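PDB 1OBD: phosphoribosylaminoimidazole-succinocarboxamide synthase from Saccharomyces cerevisiae, which catalyses the ATP-dependent joining of L-aspartate to the carboxylate of CAIR, forming SAICAR in de novo purine biosynthesis. Local coordinates for residues 77-82 / 106-111. Numbering follows the deposited sequence.
Sequences VDIAPG and SLLVHK. With AMP (adenosine monophosphate), chain G; ATP (adenosine-5'-triphosphate), chain B.
V77 places its methyl CG2 over the centre of the imidazole of H110, 3.7 Å from the ring centroid and only 8° off the ring normal, a CH-pi contact that spreads over all five ring atoms. The valine torsion sorts its two branches: CG1 stands anti to the backbone N (chi1 176°) and turns to L108, leaving CG2 beside that N and above the imidazole. CG1 meets the L108 methyl CD2 at 3.8 Å, the two side chains running aslant. Next to it, CD1 of I79 meets the same CD2 at 4.1 Å, its side chain crossing that of L108 at about a right angle, and the three aliphatic groups close into one apolar patch. Alongside this patch the backbones join through V77 N and L108 O, 3.0 Å apart and nearly straight at the hydrogen. A water in the plane of the imidazole links H110 NE2 to D78 N, so the ring has a partner at its edge as well as over one face. With an alanine in place of H110, V77 CG2 would probably lose the ring it lies on, and the water that also binds D78 N its ring partner.

The same two segments also hold a bound AMP. Its N1 accepts a hydrogen bond from L108 N, while I79 CG1 presses on one face of the adenine, 3.4 Å from C5, and L107 CD2 covers the opposite face. Around the strand's end, H110 O accepts a hydrogen bond from N6 of ATP. Strand 106-110 is an outermost strand of the four-stranded antiparallel sheet, paired through L107 and V109 with strand 30-35; its other edge, at L108, receives loop and adenine side by side, forming an adenine-binding site on a sheet edge.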
ATOM      1  N   VAL A  77      -1.560 -16.698  -5.499  1.00 13.24           N
ATOM      2  CA  VAL A  77      -1.721 -18.025  -6.118  1.00 13.85           C
ATOM      3  C   VAL A  77      -0.873 -18.119  -7.373  1.00 15.63           C
ATOM      4  O   VAL A  77      -0.929 -17.273  -8.219  1.00 16.63           O
ATOM      5  CB  VAL A  77      -3.224 -18.269  -6.453  1.00 14.39           C
ATOM      6  CG1 VAL A  77      -3.383 -19.599  -7.191  1.00 15.68           C
ATOM      7  CG2 VAL A  77      -4.072 -18.284  -5.198  1.00 14.02           C
ATOM      8  N   ASP A  78      -0.115 -19.206  -7.491  1.00 18.88           N
ATOM      9  CA  ASP A  78       0.680 -19.526  -8.684  0.60 20.97           C
ATOM     10  C   ASP A  78      -0.338 -19.764  -9.849  1.00 21.21           C
ATOM     11  O   ASP A  78      -1.186 -20.670  -9.797  1.00 24.92           O
ATOM     12  CB  ASP A  78       1.789 -20.510  -8.155  0.60 21.95           C
ATOM     13  CG  ASP A  78       2.941 -19.787  -7.469  0.60 24.10           C
ATOM     14  OD1 ASP A  78       3.733 -20.469  -6.795  0.60 30.59           O
ATOM     15  OD2 ASP A  78       3.151 -18.568  -7.555  0.60 26.63           O
ATOM     16  N   ILE A  79      -0.287 -18.908 -10.853  1.00 20.19           N
ATOM     17  CA  ILE A  79      -1.075 -19.068 -12.066  1.00 21.03           C
ATOM     18  C   ILE A  79      -0.205 -19.897 -13.026  1.00 22.01           C
ATOM     19  O   ILE A  79       0.936 -19.527 -13.325  1.00 24.24           O
ATOM     20  CB  ILE A  79      -1.450 -17.687 -12.657  1.00 19.76           C
ATOM     21  CG1 ILE A  79      -2.209 -16.877 -11.599  1.00 20.40           C
ATOM     22  CG2 ILE A  79      -2.267 -17.847 -13.986  1.00 20.17           C
ATOM     23  CD1 ILE A  79      -3.412 -17.539 -11.113  1.00 21.34           C
ATOM     24  N   ALA A  80      -0.737 -21.018 -13.481  1.00 22.22           N
ATOM     25  CA  ALA A  80       0.045 -21.968 -14.278  1.00 23.26           C
ATOM     26  C   ALA A  80       0.461 -21.323 -15.592  1.00 24.50           C
ATOM     27  O   ALA A  80      -0.203 -20.451 -16.145  1.00 23.62           O
ATOM     28  CB  ALA A  80      -0.740 -23.202 -14.521  1.00 24.14           C
ATOM     29  N   PRO A  81       1.601 -21.727 -16.126  1.00 25.87           N
ATOM     30  CA  PRO A  81       2.024 -21.213 -17.425  1.00 26.35           C
ATOM     31  C   PRO A  81       0.935 -21.376 -18.496  1.00 25.42           C
ATOM     32  O   PRO A  81       0.322 -22.426 -18.556  1.00 26.09           O
ATOM     33  CB  PRO A  81       3.230 -22.077 -17.777  1.00 26.60           C
ATOM     34  CG  PRO A  81       3.243 -23.112 -16.736  1.00 28.02           C
ATOM     35  CD  PRO A  81       2.587 -22.633 -15.521  1.00 27.19           C
ATOM     36  N   GLY A  82       0.706 -20.330 -19.291  1.00 25.71           N
ATOM     37  CA  GLY A  82      -0.254 -20.368 -20.372  1.00 25.01           C
ATOM     38  C   GLY A  82      -1.652 -19.998 -19.936  1.00 24.48           C
ATOM     39  O   GLY A  82      -2.517 -19.805 -20.783  1.00 25.74           O
ATOM     40  N   SER A 106      -6.718  -7.314 -10.817  1.00 10.87           N
ATOM     41  CA  SER A 106      -7.140  -8.334  -9.854  1.00 11.12           C
ATOM     42  C   SER A 106      -6.046  -9.315  -9.547  1.00 12.06           C
ATOM     43  O   SER A 106      -5.335  -9.769 -10.444  1.00 13.37           O
ATOM     44  CB  SER A 106      -8.346  -9.086 -10.422  1.00 11.46           C
ATOM     45  OG  SER A 106      -9.430  -8.241 -10.679  1.00 13.07           O
ATOM     46  N   LEU A 107      -5.957  -9.657  -8.291  1.00 11.95           N
ATOM     47  CA  LEU A 107      -5.006 -10.636  -7.825  1.00 12.66           C
ATOM     48  C   LEU A 107      -5.730 -11.766  -7.114  1.00 11.28           C
ATOM     49  O   LEU A 107      -6.557 -11.545  -6.230  1.00 12.32           O
ATOM     50  CB  LEU A 107      -4.007 -10.012  -6.891  1.00 13.51           C
ATOM     51  CG  LEU A 107      -3.049  -9.015  -7.564  1.00 15.83           C
ATOM     52  CD1 LEU A 107      -2.165  -8.386  -6.505  1.00 18.44           C
ATOM     53  CD2 LEU A 107      -2.238  -9.608  -8.674  1.00 18.51           C
ATOM     54  N   LEU A 108      -5.401 -12.984  -7.500  1.00 11.66           N
ATOM     55  CA  LEU A 108      -5.874 -14.197  -6.881  1.00 11.42           C
ATOM     56  C   LEU A 108      -4.930 -14.549  -5.746  1.00 10.93           C
ATOM     57  O   LEU A 108      -3.724 -14.720  -5.974  1.00 11.57           O
ATOM     58  CB  LEU A 108      -5.961 -15.327  -7.902  1.00 13.34           C
ATOM     59  CG  LEU A 108      -6.729 -16.552  -7.472  1.00 14.46           C
ATOM     60  CD1 LEU A 108      -8.219 -16.219  -7.399  1.00 18.22           C
ATOM     61  CD2 LEU A 108      -6.482 -17.710  -8.444  1.00 17.23           C
ATOM     62  N   VAL A 109      -5.464 -14.631  -4.526  1.00 11.41           N
ATOM     63  CA  VAL A 109      -4.598 -14.784  -3.365  1.00 12.09           C
ATOM     64  C   VAL A 109      -5.084 -15.890  -2.439  1.00 12.70           C
ATOM     65  O   VAL A 109      -6.284 -16.135  -2.311  1.00 13.45           O
ATOM     66  CB  VAL A 109      -4.387 -13.457  -2.618  1.00 13.10           C
ATOM     67  CG1 VAL A 109      -3.915 -12.357  -3.520  1.00 14.42           C
ATOM     68  CG2 VAL A 109      -5.615 -13.025  -1.865  1.00 14.39           C
ATOM     69  N   HIS A 110      -4.130 -16.568  -1.820  1.00 13.17           N
ATOM     70  CA  HIS A 110      -4.438 -17.534  -0.791  1.00 14.09           C
ATOM     71  C   HIS A 110      -4.866 -16.822   0.476  1.00 14.63           C
ATOM     72  O   HIS A 110      -4.217 -15.846   0.916  1.00 15.90           O
ATOM     73  CB  HIS A 110      -3.165 -18.350  -0.462  1.00 15.18           C
ATOM     74  CG  HIS A 110      -2.684 -19.235  -1.570  1.00 18.76           C
ATOM     75  ND1 HIS A 110      -3.378 -20.344  -1.989  1.00 21.66           N
ATOM     76  CD2 HIS A 110      -1.562 -19.181  -2.340  1.00 20.66           C
ATOM     77  CE1 HIS A 110      -2.719 -20.929  -2.978  1.00 21.28           C
ATOM     78  NE2 HIS A 110      -1.616 -20.244  -3.214  1.00 20.36           N
ATOM     79  N   LYS A 111      -5.943 -17.322   1.080  1.00 15.78           N
ATOM     80  CA  LYS A 111      -6.371 -16.920   2.406  1.00 18.68           C
ATOM     81  C   LYS A 111      -5.382 -17.369   3.383  1.00 19.85           C
ATOM     82  O   LYS A 111      -5.074 -18.569   3.451  1.00 22.80           O
ATOM     83  CB  LYS A 111      -7.613 -17.672   2.809  1.00 20.47           C
ATOM     84  CG  LYS A 111      -8.777 -17.042   2.351  1.00 20.69           C
ATOM     85  CD  LYS A 111     -10.010 -17.677   3.020  1.00 21.31           C
ATOM     86  CE  LYS A 111     -11.237 -17.343   2.241  1.00 20.27           C
ATOM     87  NZ  LYS A 111     -12.373 -18.166   2.732  1.00 21.90           N
TER
HETATM   88  P   AMP G 315       3.429 -15.515 -13.721  0.50 43.26           P
HETATM   89  O1P AMP G 315       4.431 -16.146 -14.707  0.50 44.23           O
HETATM   90  O2P AMP G 315       4.123 -15.221 -12.448  0.50 44.04           O
HETATM   91  O3P AMP G 315       2.261 -16.495 -13.467  0.50 42.73           O
HETATM   92  O5' AMP G 315       2.814 -14.161 -14.344  0.50 41.82           O
HETATM   93  C5' AMP G 315       2.197 -14.162 -15.615  0.50 39.66           C
HETATM   94  C4' AMP G 315       1.034 -13.175 -15.665  0.50 37.76           C
HETATM   95  O4' AMP G 315       0.008 -13.572 -14.769  0.50 36.42           O
HETATM   96  C3' AMP G 315       1.456 -11.765 -15.281  0.50 37.17           C
HETATM   97  O3' AMP G 315       1.083 -10.847 -16.285  0.50 38.01           O
HETATM   98  C2' AMP G 315       0.742 -11.478 -13.970  0.50 35.64           C
HETATM   99  O2' AMP G 315       0.175 -10.186 -13.952  0.50 36.66           O
HETATM  100  C1' AMP G 315      -0.344 -12.541 -13.865  0.50 33.90           C
HETATM  101  N9  AMP G 315      -0.493 -13.153 -12.523  0.50 29.24           N
HETATM  102  C8  AMP G 315       0.424 -13.947 -11.893  0.50 28.49           C
HETATM  103  N7  AMP G 315      -0.058 -14.324 -10.681  0.50 27.05           N
HETATM  104  C5  AMP G 315      -1.281 -13.775 -10.539  0.50 22.41           C
HETATM  105  C6  AMP G 315      -2.176 -13.857  -9.488  0.50 17.49           C
HETATM  106  N6  AMP G 315      -1.886 -14.574  -8.408  0.50 16.56           N
HETATM  107  N1  AMP G 315      -3.389 -13.193  -9.634  0.50 14.37           N
HETATM  108  C2  AMP G 315      -3.670 -12.439 -10.759  0.50 20.83           C
HETATM  109  N3  AMP G 315      -2.767 -12.358 -11.807  0.50 23.58           N
HETATM  110  C4  AMP G 315      -1.578 -13.025 -11.680  0.50 26.35           C
HETATM  111  PG  ATP B 307      -8.086   0.198   3.449  1.00 24.87           P
HETATM  112  O1G ATP B 307      -8.448   0.777   2.123  1.00 24.22           O
HETATM  113  O2G ATP B 307      -6.798  -0.649   3.379  1.00 26.57           O
HETATM  114  O3G ATP B 307      -7.919   1.348   4.450  1.00 26.52           O
HETATM  115  PB  ATP B 307      -9.311  -2.259   4.082  1.00 24.27           P
HETATM  116  O1B ATP B 307     -10.617  -2.677   4.636  1.00 27.08           O
HETATM  117  O2B ATP B 307      -8.101  -2.785   4.842  1.00 26.55           O
HETATM  118  O3B ATP B 307      -9.331  -0.686   3.986  1.00 24.99           O
HETATM  119  PA  ATP B 307      -8.200  -3.605   1.800  1.00 23.08           P
HETATM  120  O1A ATP B 307      -8.283  -3.265   0.370  1.00 24.40           O
HETATM  121  O2A ATP B 307      -6.817  -3.360   2.382  1.00 24.46           O
HETATM  122  O3A ATP B 307      -9.265  -2.702   2.550  1.00 24.93           O
HETATM  123  O5' ATP B 307      -8.722  -5.087   2.036  1.00 25.45           O
HETATM  124  C5' ATP B 307      -7.802  -6.107   2.328  1.00 24.49           C
HETATM  125  C4' ATP B 307      -8.358  -6.945   3.465  1.00 23.72           C
HETATM  126  O4' ATP B 307      -7.842  -8.246   3.358  1.00 23.11           O
HETATM  127  C3' ATP B 307      -7.875  -6.408   4.780  1.00 23.65           C
HETATM  128  O3' ATP B 307      -8.863  -6.760   5.745  1.00 26.82           O
HETATM  129  C2' ATP B 307      -6.544  -7.142   4.962  1.00 23.22           C
HETATM  130  O2' ATP B 307      -6.033  -7.259   6.256  1.00 26.16           O
HETATM  131  C1' ATP B 307      -6.946  -8.504   4.442  1.00 20.12           C
HETATM  132  N9  ATP B 307      -5.954  -9.382   3.782  1.00 18.64           N
HETATM  133  C8  ATP B 307      -4.875  -8.918   3.082  1.00 15.82           C
HETATM  134  N7  ATP B 307      -4.266  -9.970   2.571  1.00 18.00           N
HETATM  135  C5  ATP B 307      -4.882 -11.133   2.935  1.00 18.04           C
HETATM  136  C6  ATP B 307      -4.695 -12.503   2.727  1.00 19.31           C
HETATM  137  N6  ATP B 307      -3.860 -13.052   1.862  1.00 19.06           N
HETATM  138  N1  ATP B 307      -5.572 -13.387   3.302  1.00 19.08           N
HETATM  139  C2  ATP B 307      -6.632 -12.957   4.040  1.00 18.91           C
HETATM  140  N3  ATP B 307      -6.835 -11.627   4.262  1.00 19.77           N
HETATM  141  C4  ATP B 307      -5.972 -10.738   3.714  1.00 18.44           C
HETATM  142  O   HOH W   1      -2.071 -14.800  -8.207  0.50 12.01           O
HETATM  143  O   HOH W   2       0.195 -20.953  -5.238  1.00 24.77           O